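Local coordinates for EchA1_1 (Mycobacterium avium subsp. paratuberculosis, PDB 3R9T), which probably catalyses the reversible hydration of enoyl-CoA thioesters to 3-hydroxyacyl-CoA in fatty acid metabolism, as a member of the crotonase family, at residues Val161-Arg164 with Leu165-Gly169; Gly115-Glu118 with Leu119-Ser123; Val205-Pro208 with Leu209-Gln212; Ala213-Arg216 with Ile217-Val221; Asn81-Pro85 with Asp86-Trp90. All blocks are in the same frame, centred on the assembly; numbering follows the deposited sequence.

Interactions 1 to 4 are stretches of helix, or helix ends, in a crotonase-fold chain that assembles as a trimer. Interactions 1, 2 and 3 are buried and 4 partly buried; interaction 5 is a surface loop stiffened by aromatic rings. Interaction 2, its centre about 3 Å from the centre of the chain, carries the glutamate that meets bound benzoic acid. Interactions 3 and 4 divide helix 208-218, its start and its Schellman end, and both touch the third subunit. Interaction 1, the end of helix 159-168, faces the second subunit, whose asparagine bonds to L167 O, and weakly to T168 O. Interaction 5 touches no other subunit, though its L82 lines the benzoic acid pocket.

Interaction 1 (Val161-Arg164 with Leu165-Gly169); sequences VAMR and LLLTG
T168 has OG1 between its backbone N and carbonyl carbon (chi1 68°), a torsion that swings the hydroxyl back onto the preceding turn. There T168 OG1 donates to R164 O at 2.7 Å from above the carbonyl plane, while T168 N approaches the same oxygen at 2.9 Å from the opposite face, so two bonds grip one carbonyl. This is the C-terminal turn of helix 159-168, which G169 ends by turning to positive phi (75°). The R164 chain runs out extended across T168, whose CG2 sits 3.8 Å above the guanidinium plane toward its rim; NH1 goes on to a salt bridge with E170. T168 OG1 is also hydrogen-bonded to E170 N, so that residue meets both side chains. On another side of the helix, in one of the two conformers modelled for M163, its bent thioether chain lies obliquely against L167, with M163 CG 3.5 Å from L167 CD1. L166 packs on V150 of helix 149-156. At the trimer interface, L167 O accepts a hydrogen bond from N206 ND2 of the second subunit, and T168 packs on I203 of that subunit.

Interaction 2 (Gly115-Glu118 with Leu119-Ser123); sequences GGTE and LALAS. With BEZ (benzoic acid), chain E.
The carbonyls of G115, G116, T117 and E118 accept in turn from the amides of L119, A120, L121 and A122, a regular i to i+4 run that makes up helix 115-122. The bond from L119 N to G115 O is 2.9 Å, that from A120 N to G116 O a longer 3.2 Å. Past the last turn, S123 folds its hydroxyl back, OG donating to L119 O at 2.8 Å; the same OG is also bonded to Y95 OH. L121 lays CG against T117 O at 3.3 Å, and its side chain packs on I153 and L182. The helix starts at two glycines just after strand 111-113, deep in the crotonase core, with E118 at the end of its first turn. With CG anti to the carbonyl carbon (chi1 -65°) and the chain extended beyond, E118 sends its carboxylate into the benzoic acid pocket. E118 OE1 lies unusually close to BEZ O1, at 2.5 Å, and E138 OE2 is also near OE1. G149 N fixes E118 OE2 while OE1 faces the ligand, and benzoic acid is itself bonded to A147 N, so backbone amides hold both carboxyl groups in the pocket.

Interaction 3 (Val205-Pro208 with Leu209-Gln212); sequences VNAP and LSVQ
V211 N and Q212 N reach back to A207 O and P208 O, both at 3.0 Å, and so close the first turn of helix 208-218, with A207 at its N-cap position. P208 is the first helical residue, a place that suits proline because its nitrogen has no hydrogen to give and the first turn of a helix needs none from it. The bond from V211 N runs nearly straight onto A207 O, with a C=O...N angle of 162°. Round that carbonyl the side chains close in: V211 CG2 lies against A207 O at 3.4 Å and touches N206 CB at 3.9 Å, so the loop packs against the helix start. V211 CG2 is placed there by chi1 of 167°, which sets it anti to its own carbonyl carbon. On a neighbouring side, A207 CB meets S210 OG at 3.6 Å. That hydroxyl is bonded to L143 O of the third subunit, and N206 is engaged with the same subunit, its OD1 by K140 NZ. The helix start is therefore built into the trimer interface, and L209 adds packing on L243 of that neighbour. Within the chain, R55 holds N206 O and touches the P208 ring. Q212 folds its extended side chain back past P208, toward which its chi1 of -69° directs it; Q212 CG passes 3.2 Å from P208 O, and its OE1 ends 4.2 Å from P208 CB.

Interaction 4 (Ala213-Arg216 with Ile217-Val221); sequences ASKR and IAYGV
A Schellman motif closes helix 208-218 here, just where the chain turns into the short strand 221-222. The last regular bonds bring I217 N to A213 O, A218 N to S214 O at 2.9 Å and Y219 N to K215 O at 3.1 Å. G220 then takes positive phi (62°), a conformation glycine accepts readily, and two bonds return to the last turn, G220 N to I217 O at 3.1 Å and V221 N to R216 O at 2.9 Å. V221 CB lies 3.6 Å from R216 O, and the side chain goes on to pack against F99. Along the helix, I217 lays its longer branch against the turn before it, CD1 resting 3.4 Å from A213 O; beyond, it packs on V150 of the third subunit. K215 and Y219 slant across one another, with K215 CE 4.1 Å from Y219 CE1, and their polar ends converge on one carboxylate: K215 NZ forms a salt bridge to D124 OD2, and Y219 OH a hydrogen bond to D124 OD1. The lysine reaches it by a bend at chi3 (78°), and its ammonium is gripped further by the carbonyls of I100 and K102. R216, also bent at chi3, turns its guanidinium back along the helix, where NE makes a salt bridge to E239 of the third subunit. A218 O accepts from R159 of that same subunit.

Interaction 5 (Asn81-Pro85 with Asp86-Trp90); sequences NLYHP and DHPEW
Y83 lays one face of its ring over P88, whose CB stands 4.0 Å from the ring centroid in a CH-pi contact; N81 CB lies over the opposite face, toward its rim. Between these two residues the chain makes a type I beta turn from H84 to H87, closed by H87 N to H84 O at 3.0 Å, in the loop between helix 73-77 and strand 104-108 of the crotonase fold. H84 is the hub. With CG anti to the backbone N (chi1 -170°), its ring turns toward the D86-H87 side, where ND1 accepts from D86 N at 3.1 Å while NE2 bonds to D43 of helix 35-50. Two hydrogen bonds thus fix the rotation of the imidazole. H87 sets its edge against the H84 face in a T-shaped pair, planes at 82°, with CD2 over the ring centre. W90 brings a second edge to H84, more offset, at 5.5 Å between centroids, completing an aromatic cluster; it also stacks on H98. H87 ND1 donates to E89 OE2 at 2.9 Å, close to its own ring plane and on the syn side of the carboxylate. A water spans the turn, accepting from H84 N at 2.8 Å and donating to H87 O at the same distance.

Interaction 1 (Val161-Arg164 with Leu165-Gly169)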
loop_
_atom_site.group_PDB
_atom_site.type_symbol
_atom_site.label_atom_id
_atom_site.label_comp_id
_atom_site.label_asym_id
_atom_site.label_seq_id
_atom_site.Cartn_x
_atom_site.Cartn_y
_atom_site.Cartn_z
ATOM N N VAL B 161 9.271 1.374 -5.657
ATOM C CA VAL B 161 9.918 2.645 -5.354
ATOM C C VAL B 161 10.630 2.568 -3.981
ATOM O O VAL B 161 11.775 3.046 -3.836
ATOM C CB VAL B 161 8.891 3.786 -5.407
ATOM C CG1 VAL B 161 9.514 5.116 -5.043
ATOM C CG2 VAL B 161 8.259 3.842 -6.808
ATOM N N ALA B 162 9.957 1.978 -2.988
ATOM C CA ALA B 162 10.526 1.784 -1.660
ATOM C C ALA B 162 11.773 0.915 -1.706
ATOM O O ALA B 162 12.795 1.225 -1.080
ATOM C CB ALA B 162 9.488 1.157 -0.723
ATOM N N MET B 163 11.701 -0.175 -2.458
ATOM C CA MET B 163 12.818 -1.106 -2.538
ATOM C C MET B 163 14.030 -0.441 -3.195
ATOM O O MET B 163 15.155 -0.671 -2.781
ATOM C CB MET B 163 12.430 -2.381 -3.290
ATOM C CG MET B 163 13.418 -3.523 -3.082
ATOM S SD MET B 163 13.489 -4.112 -1.370
ATOM C CE MET B 163 11.800 -3.746 -0.848
ATOM N N ARG B 164 13.816 0.392 -4.207
ATOM C CA ARG B 164 14.964 1.067 -4.834
ATOM C C ARG B 164 15.658 1.976 -3.812
ATOM O O ARG B 164 16.881 1.995 -3.686
ATOM C CB ARG B 164 14.550 1.895 -6.060
ATOM C CG ARG B 164 15.783 2.324 -6.871
ATOM C CD ARG B 164 15.491 3.370 -7.905
ATOM N NE ARG B 164 16.699 3.619 -8.694
ATOM C CZ ARG B 164 17.778 4.304 -8.285
ATOM N NH1 ARG B 164 17.831 4.888 -7.087
ATOM N NH2 ARG B 164 18.822 4.429 -9.106
ATOM N N LEU B 165 14.864 2.738 -3.074
ATOM C CA LEU B 165 15.402 3.625 -2.056
ATOM C C LEU B 165 16.173 2.832 -0.973
ATOM O O LEU B 165 17.271 3.220 -0.551
ATOM C CB LEU B 165 14.234 4.450 -1.496
ATOM C CG LEU B 165 14.454 5.564 -0.482
ATOM C CD1 LEU B 165 13.266 6.521 -0.453
ATOM C CD2 LEU B 165 14.659 4.954 0.875
ATOM N N LEU B 166 15.604 1.716 -0.549
ATOM C CA LEU B 166 16.163 0.927 0.543
ATOM C C LEU B 166 17.479 0.277 0.126
ATOM O O LEU B 166 18.440 0.293 0.891
ATOM C CB LEU B 166 15.158 -0.147 0.954
ATOM C CG LEU B 166 15.529 -1.071 2.110
ATOM C CD1 LEU B 166 15.721 -0.243 3.384
ATOM C CD2 LEU B 166 14.487 -2.172 2.329
ATOM N N LEU B 167 17.510 -0.298 -1.075
ATOM C CA LEU B 167 18.665 -1.082 -1.528
ATOM C C LEU B 167 19.786 -0.242 -2.140
ATOM O O LEU B 167 20.951 -0.634 -2.037
ATOM C CB LEU B 167 18.215 -2.173 -2.507
ATOM C CG LEU B 167 17.162 -3.140 -1.955
ATOM C CD1 LEU B 167 16.887 -4.242 -2.966
ATOM C CD2 LEU B 167 17.570 -3.739 -0.610
ATOM N N THR B 168 19.455 0.884 -2.787
ATOM C CA THR B 168 20.493 1.771 -3.326
ATOM C C THR B 168 21.049 2.721 -2.264
ATOM O O THR B 168 22.221 3.098 -2.328
ATOM C CB THR B 168 20.031 2.627 -4.535
ATOM O OG1 THR B 168 19.064 3.599 -4.112
ATOM C CG2 THR B 168 19.437 1.768 -5.638
ATOM N N GLY B 169 20.211 3.116 -1.305
ATOM C CA GLY B 169 20.617 4.100 -0.312
ATOM C C GLY B 169 20.671 5.520 -0.860
ATOM O O GLY B 169 21.187 6.423 -0.198
#

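Interaction 2 (Gly115-Glu118 with Leu119-Ser123)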
loop_
_atom_site.group_PDB
_atom_site.type_symbol
_atom_site.label_atom_id
_atom_site.label_comp_id
_atom_site.label_asym_id
_atom_site.label_seq_id
_atom_site.Cartn_x
_atom_site.Cartn_y
_atom_site.Cartn_z
ATOM N N GLY B 115 17.904 8.226 9.854
ATOM C CA GLY B 115 17.078 8.532 11.023
ATOM C C GLY B 115 16.061 9.641 10.800
ATOM O O GLY B 115 14.936 9.533 11.267
ATOM N N GLY B 116 16.418 10.698 10.072
ATOM C CA GLY B 116 15.469 11.773 9.782
ATOM C C GLY B 116 14.266 11.333 8.971
ATOM O O GLY B 116 13.132 11.748 9.211
ATOM N N THR B 117 14.523 10.500 7.976
ATOM C CA THR B 117 13.460 9.914 7.185
ATOM C C THR B 117 12.617 8.957 8.041
ATOM O O THR B 117 11.404 8.868 7.876
ATOM C CB THR B 117 14.037 9.217 5.929
ATOM O OG1 THR B 117 14.380 10.218 4.967
ATOM C CG2 THR B 117 13.034 8.280 5.279
ATOM N N GLU B 118 13.262 8.264 8.977
ATOM C CA GLU B 118 12.556 7.347 9.874
ATOM C C GLU B 118 11.647 8.127 10.835
ATOM O O GLU B 118 10.567 7.665 11.179
ATOM C CB GLU B 118 13.557 6.438 10.575
ATOM C CG GLU B 118 14.265 5.523 9.567
ATOM C CD GLU B 118 15.366 4.723 10.196
ATOM O OE1 GLU B 118 16.381 5.347 10.580
ATOM O OE2 GLU B 118 15.197 3.497 10.343
ATOM N N LEU B 119 12.070 9.302 11.271
ATOM C CA LEU B 119 11.168 10.174 12.036
ATOM C C LEU B 119 9.933 10.576 11.216
ATOM O O LEU B 119 8.825 10.605 11.741
ATOM C CB LEU B 119 11.883 11.437 12.506
ATOM C CG LEU B 119 13.066 11.266 13.465
ATOM C CD1 LEU B 119 13.703 12.629 13.784
ATOM C CD2 LEU B 119 12.673 10.522 14.740
ATOM N N ALA B 120 10.123 10.890 9.936
ATOM C CA ALA B 120 9.016 11.225 9.028
ATOM C C ALA B 120 8.056 10.049 8.888
ATOM O O ALA B 120 6.838 10.212 9.008
ATOM C CB ALA B 120 9.555 11.661 7.632
ATOM N N LEU B 121 8.609 8.860 8.672
ATOM C CA LEU B 121 7.803 7.646 8.546
ATOM C C LEU B 121 6.982 7.389 9.804
ATOM O O LEU B 121 5.831 7.010 9.716
ATOM C CB LEU B 121 8.686 6.454 8.220
ATOM C CG LEU B 121 9.389 6.413 6.867
ATOM C CD1 LEU B 121 10.441 5.335 6.854
ATOM C CD2 LEU B 121 8.340 6.132 5.814
ATOM N N ALA B 122 7.560 7.658 10.961
ATOM C CA ALA B 122 6.913 7.417 12.241
ATOM C C ALA B 122 5.843 8.478 12.559
ATOM O O ALA B 122 4.998 8.275 13.429
ATOM C CB ALA B 122 7.981 7.389 13.333
ATOM N N SER B 123 5.899 9.624 11.889
ATOM C CA SER B 123 4.905 10.694 12.072
ATOM C C SER B 123 3.599 10.421 11.304
ATOM O O SER B 123 3.618 9.735 10.280
ATOM C CB SER B 123 5.509 12.044 11.639
ATOM O OG SER B 123 6.728 12.354 12.318
HETATM C C BEZ E . 19.252 4.106 11.715
HETATM O O1 BEZ E . 18.032 3.903 11.785
HETATM O O2 BEZ E . 19.724 4.749 10.756
HETATM C C1 BEZ E . 20.121 3.605 12.821
HETATM C C2 BEZ E . 19.539 3.325 14.051
HETATM C C3 BEZ E . 20.326 2.862 15.098
HETATM C C4 BEZ E . 21.691 2.679 14.907
HETATM C C5 BEZ E . 22.273 2.960 13.672
HETATM C C6 BEZ E . 21.487 3.429 12.625
#

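Interaction 3 (Val205-Pro208 with Leu209-Gln212)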
loop_
_atom_site.group_PDB
_atom_site.type_symbol
_atom_site.label_atom_id
_atom_site.label_comp_id
_atom_site.label_asym_id
_atom_site.label_seq_id
_atom_site.Cartn_x
_atom_site.Cartn_y
_atom_site.Cartn_z
ATOM N N VAL B 205 -9.298 21.593 15.057
ATOM C CA VAL B 205 -10.681 22.082 15.071
ATOM C C VAL B 205 -11.681 20.936 15.176
ATOM O O VAL B 205 -12.850 21.174 15.492
ATOM C CB VAL B 205 -11.044 22.954 13.850
ATOM C CG1 VAL B 205 -10.221 24.241 13.870
ATOM C CG2 VAL B 205 -10.880 22.190 12.514
ATOM N N ASN B 206 -11.220 19.705 14.922
ATOM C CA ASN B 206 -12.093 18.526 14.927
ATOM C C ASN B 206 -12.251 17.945 16.324
ATOM O O ASN B 206 -11.520 18.319 17.248
ATOM C CB ASN B 206 -11.578 17.482 13.937
ATOM C CG ASN B 206 -11.532 18.021 12.512
ATOM O OD1 ASN B 206 -12.371 18.861 12.121
ATOM N ND2 ASN B 206 -10.556 17.558 11.728
ATOM N N ALA B 207 -13.226 17.052 16.473
ATOM C CA ALA B 207 -13.555 16.471 17.771
ATOM C C ALA B 207 -12.404 15.614 18.268
ATOM O O ALA B 207 -11.991 14.703 17.566
ATOM C CB ALA B 207 -14.826 15.658 17.677
ATOM N N PRO B 208 -11.854 15.935 19.459
ATOM C CA PRO B 208 -10.656 15.231 19.947
ATOM C C PRO B 208 -10.827 13.730 20.088
ATOM O O PRO B 208 -9.946 12.970 19.716
ATOM C CB PRO B 208 -10.409 15.848 21.335
ATOM C CG PRO B 208 -11.672 16.529 21.697
ATOM C CD PRO B 208 -12.263 17.000 20.395
ATOM N N LEU B 209 -11.937 13.297 20.661
ATOM C CA LEU B 209 -12.127 11.861 20.841
ATOM C C LEU B 209 -12.235 11.112 19.511
ATOM O O LEU B 209 -11.830 9.953 19.414
ATOM C CB LEU B 209 -13.360 11.563 21.687
ATOM C CG LEU B 209 -13.351 12.108 23.121
ATOM C CD1 LEU B 209 -14.725 11.885 23.767
ATOM C CD2 LEU B 209 -12.229 11.470 23.930
ATOM N N SER B 210 -12.783 11.775 18.499
ATOM C CA SER B 210 -12.892 11.198 17.158
ATOM C C SER B 210 -11.523 11.074 16.510
ATOM O O SER B 210 -11.221 10.077 15.870
ATOM C CB SER B 210 -13.754 12.084 16.266
ATOM O OG SER B 210 -15.073 12.171 16.745
ATOM N N VAL B 211 -10.691 12.099 16.656
ATOM C CA VAL B 211 -9.337 12.089 16.050
ATOM C C VAL B 211 -8.484 10.977 16.693
ATOM O O VAL B 211 -7.800 10.196 16.003
ATOM C CB VAL B 211 -8.661 13.494 16.187
ATOM C CG1 VAL B 211 -7.134 13.453 15.870
ATOM C CG2 VAL B 211 -9.389 14.533 15.325
ATOM N N GLN B 212 -8.565 10.916 18.020
ATOM C CA GLN B 212 -7.835 9.941 18.844
ATOM C C GLN B 212 -8.265 8.523 18.507
ATOM O O GLN B 212 -7.419 7.652 18.259
ATOM C CB GLN B 212 -8.020 10.265 20.330
ATOM C CG GLN B 212 -7.293 11.541 20.662
ATOM C CD GLN B 212 -7.591 12.156 22.005
ATOM O OE1 GLN B 212 -7.237 13.317 22.232
ATOM N NE2 GLN B 212 -8.217 11.417 22.900
#

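Interaction 4 (Ala213-Arg216 with Ile217-Val221)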
loop_
_atom_site.group_PDB
_atom_site.type_symbol
_atom_site.label_atom_id
_atom_site.label_comp_id
_atom_site.label_asym_id
_atom_site.label_seq_id
_atom_site.Cartn_x
_atom_site.Cartn_y
_atom_site.Cartn_z
ATOM N N ALA B 213 -9.575 8.304 18.443
ATOM C CA ALA B 213 -10.100 6.987 18.105
ATOM C C ALA B 213 -9.717 6.591 16.678
ATOM O O ALA B 213 -9.381 5.432 16.403
ATOM C CB ALA B 213 -11.604 6.945 18.264
ATOM N N SER B 214 -9.779 7.555 15.756
ATOM C CA SER B 214 -9.422 7.293 14.358
ATOM C C SER B 214 -7.969 6.871 14.238
ATOM O O SER B 214 -7.648 5.941 13.505
ATOM C CB SER B 214 -9.674 8.519 13.464
ATOM O OG SER B 214 -11.045 8.822 13.397
ATOM N N LYS B 215 -7.091 7.535 14.981
ATOM C CA LYS B 215 -5.678 7.127 15.010
ATOM C C LYS B 215 -5.479 5.724 15.534
ATOM O O LYS B 215 -4.743 4.946 14.938
ATOM C CB LYS B 215 -4.826 8.065 15.880
ATOM C CG LYS B 215 -4.132 9.167 15.154
ATOM C CD LYS B 215 -2.965 9.799 15.988
ATOM C CE LYS B 215 -1.681 8.979 16.015
ATOM N NZ LYS B 215 -0.473 9.822 16.436
ATOM N N ARG B 216 -6.117 5.385 16.646
ATOM C CA ARG B 216 -5.927 4.064 17.225
ATOM C C ARG B 216 -6.371 2.994 16.239
ATOM O O ARG B 216 -5.684 1.985 16.082
ATOM C CB ARG B 216 -6.667 3.915 18.545
ATOM C CG ARG B 216 -6.082 4.758 19.655
ATOM C CD ARG B 216 -6.661 4.445 20.984
ATOM N NE ARG B 216 -8.064 4.809 21.077
ATOM C CZ ARG B 216 -8.533 5.938 21.599
ATOM N NH1 ARG B 216 -9.839 6.128 21.634
ATOM N NH2 ARG B 216 -7.724 6.862 22.109
ATOM N N ILE B 217 -7.496 3.207 15.555
ATOM C CA ILE B 217 -7.985 2.182 14.645
ATOM C C ILE B 217 -7.098 2.091 13.403
ATOM O O ILE B 217 -6.756 1.000 12.979
ATOM C CB ILE B 217 -9.417 2.448 14.181
ATOM C CG1 ILE B 217 -10.389 2.365 15.341
ATOM C CG2 ILE B 217 -9.828 1.427 13.110
ATOM C CD1 ILE B 217 -11.656 3.208 15.158
ATOM N N ALA B 218 -6.714 3.230 12.831
ATOM C CA ALA B 218 -5.934 3.274 11.577
ATOM C C ALA B 218 -4.578 2.614 11.723
ATOM O O ALA B 218 -4.041 2.077 10.755
ATOM C CB ALA B 218 -5.751 4.726 11.109
ATOM N N TYR B 219 -4.002 2.694 12.915
ATOM C CA TYR B 219 -2.706 2.047 13.161
ATOM C C TYR B 219 -2.826 0.684 13.849
ATOM O O TYR B 219 -1.810 0.075 14.129
ATOM C CB TYR B 219 -1.773 2.941 13.969
ATOM C CG TYR B 219 -1.298 4.143 13.190
ATOM C CD1 TYR B 219 -1.758 5.400 13.499
ATOM C CD2 TYR B 219 -0.389 4.016 12.129
ATOM C CE1 TYR B 219 -1.347 6.517 12.771
ATOM C CE2 TYR B 219 0.031 5.143 11.386
ATOM C CZ TYR B 219 -0.452 6.390 11.724
ATOM O OH TYR B 219 -0.040 7.521 11.020
ATOM N N GLY B 220 -4.033 0.189 14.100
ATOM C CA GLY B 220 -4.179 -1.128 14.733
ATOM C C GLY B 220 -3.586 -1.192 16.120
ATOM O O GLY B 220 -2.816 -2.082 16.430
ATOM N N VAL B 221 -3.987 -0.258 16.971
ATOM C CA VAL B 221 -3.415 -0.126 18.298
ATOM C C VAL B 221 -4.259 -0.832 19.334
ATOM O O VAL B 221 -5.455 -0.566 19.467
ATOM C CB VAL B 221 -3.253 1.352 18.670
ATOM C CG1 VAL B 221 -2.796 1.532 20.160
ATOM C CG2 VAL B 221 -2.294 2.012 17.654
#

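Interaction 5 (Asn81-Pro85 with Asp86-Trp90)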
loop_
_atom_site.group_PDB
_atom_site.type_symbol
_atom_site.label_atom_id
_atom_site.label_comp_id
_atom_site.label_asym_id
_atom_site.label_seq_id
_atom_site.Cartn_x
_atom_site.Cartn_y
_atom_site.Cartn_z
ATOM N N ASN B 81 23.860 3.705 23.291
ATOM C CA ASN B 81 22.439 3.617 22.946
ATOM C C ASN B 81 21.946 4.985 22.527
ATOM O O ASN B 81 22.352 6.002 23.096
ATOM C CB ASN B 81 21.583 3.100 24.104
ATOM C CG ASN B 81 21.982 1.705 24.560
ATOM O OD1 ASN B 81 22.381 0.855 23.757
ATOM N ND2 ASN B 81 21.857 1.460 25.860
ATOM N N LEU B 82 21.066 5.002 21.536
ATOM C CA LEU B 82 20.565 6.255 20.983
ATOM C C LEU B 82 19.236 6.629 21.601
ATOM O O LEU B 82 18.811 7.780 21.516
ATOM C CB LEU B 82 20.451 6.149 19.465
ATOM C CG LEU B 82 21.807 5.873 18.785
ATOM C CD1 LEU B 82 21.662 5.889 17.279
ATOM C CD2 LEU B 82 22.900 6.855 19.224
ATOM N N TYR B 83 18.617 5.660 22.264
ATOM C CA TYR B 83 17.254 5.787 22.740
ATOM C C TYR B 83 17.161 6.521 24.073
ATOM O O TYR B 83 18.179 6.879 24.665
ATOM C CB TYR B 83 16.588 4.405 22.790
ATOM C CG TYR B 83 17.230 3.365 23.694
ATOM C CD1 TYR B 83 17.119 3.454 25.080
ATOM C CD2 TYR B 83 17.896 2.255 23.164
ATOM C CE1 TYR B 83 17.686 2.496 25.928
ATOM C CE2 TYR B 83 18.471 1.282 24.008
ATOM C CZ TYR B 83 18.359 1.413 25.390
ATOM O OH TYR B 83 18.908 0.468 26.246
ATOM N N HIS B 84 15.932 6.793 24.504
ATOM C CA HIS B 84 15.690 7.402 25.815
ATOM C C HIS B 84 16.166 6.384 26.839
ATOM O O HIS B 84 15.656 5.274 26.861
ATOM C CB HIS B 84 14.197 7.659 26.009
ATOM C CG HIS B 84 13.848 8.480 27.210
ATOM N ND1 HIS B 84 14.332 8.215 28.473
ATOM C CD2 HIS B 84 13.003 9.532 27.347
ATOM C CE1 HIS B 84 13.834 9.090 29.329
ATOM N NE2 HIS B 84 13.018 9.897 28.674
ATOM N N PRO B 85 17.148 6.750 27.682
ATOM C CA PRO B 85 17.697 5.699 28.556
ATOM C C PRO B 85 16.699 5.019 29.497
ATOM O O PRO B 85 16.941 3.883 29.895
ATOM C CB PRO B 85 18.771 6.419 29.391
ATOM C CG PRO B 85 18.842 7.810 28.919
ATOM C CD PRO B 85 17.806 8.056 27.866
ATOM N N ASP B 86 15.619 5.702 29.865
ATOM C CA ASP B 86 14.597 5.106 30.738
ATOM C C ASP B 86 13.399 4.494 30.027
ATOM O O ASP B 86 12.518 3.896 30.668
ATOM C CB ASP B 86 14.125 6.150 31.708
ATOM C CG ASP B 86 15.224 6.587 32.625
ATOM O OD1 ASP B 86 16.194 5.814 32.837
ATOM O OD2 ASP B 86 15.111 7.710 33.113
ATOM N N HIS B 87 13.390 4.628 28.703
ATOM C CA HIS B 87 12.272 4.188 27.887
ATOM C C HIS B 87 12.777 3.539 26.604
ATOM O O HIS B 87 12.537 4.046 25.501
ATOM C CB HIS B 87 11.364 5.377 27.574
ATOM C CG HIS B 87 10.603 5.874 28.762
ATOM N ND1 HIS B 87 9.598 5.139 29.352
ATOM C CD2 HIS B 87 10.715 7.013 29.484
ATOM C CE1 HIS B 87 9.114 5.811 30.382
ATOM N NE2 HIS B 87 9.767 6.956 30.476
ATOM N N PRO B 88 13.474 2.391 26.731
ATOM C CA PRO B 88 13.940 1.725 25.531
ATOM C C PRO B 88 12.777 1.349 24.604
ATOM O O PRO B 88 12.961 1.260 23.388
ATOM C CB PRO B 88 14.625 0.467 26.079
ATOM C CG PRO B 88 13.995 0.231 27.378
ATOM C CD PRO B 88 13.779 1.591 27.936
ATOM N N GLU B 89 11.596 1.148 25.188
ATOM C CA GLU B 89 10.421 0.708 24.443
ATOM C C GLU B 89 9.947 1.768 23.450
ATOM O O GLU B 89 9.189 1.440 22.537
ATOM C CB GLU B 89 9.265 0.291 25.366
ATOM C CG GLU B 89 8.505 1.432 26.048
ATOM C CD GLU B 89 9.231 2.008 27.246
ATOM O OE1 GLU B 89 10.415 1.668 27.448
ATOM O OE2 GLU B 89 8.612 2.799 27.989
ATOM N N TRP B 90 10.385 3.021 23.607
ATOM C CA TRP B 90 9.991 4.083 22.657
ATOM C C TRP B 90 10.870 4.141 21.406
ATOM O O TRP B 90 10.580 4.880 20.457
ATOM C CB TRP B 90 10.014 5.458 23.326
ATOM C CG TRP B 90 8.969 5.646 24.388
ATOM C CD1 TRP B 90 7.848 4.896 24.584
ATOM C CD2 TRP B 90 8.949 6.663 25.390
ATOM N NE1 TRP B 90 7.135 5.379 25.653
ATOM C CE2 TRP B 90 7.785 6.471 26.160
ATOM C CE3 TRP B 90 9.794 7.735 25.699
ATOM C CZ2 TRP B 90 7.451 7.302 27.227
ATOM C CZ3 TRP B 90 9.464 8.556 26.752
ATOM C CH2 TRP B 90 8.309 8.335 27.512
HETATM O O HOH W 1 13.586 5.690 23.502
#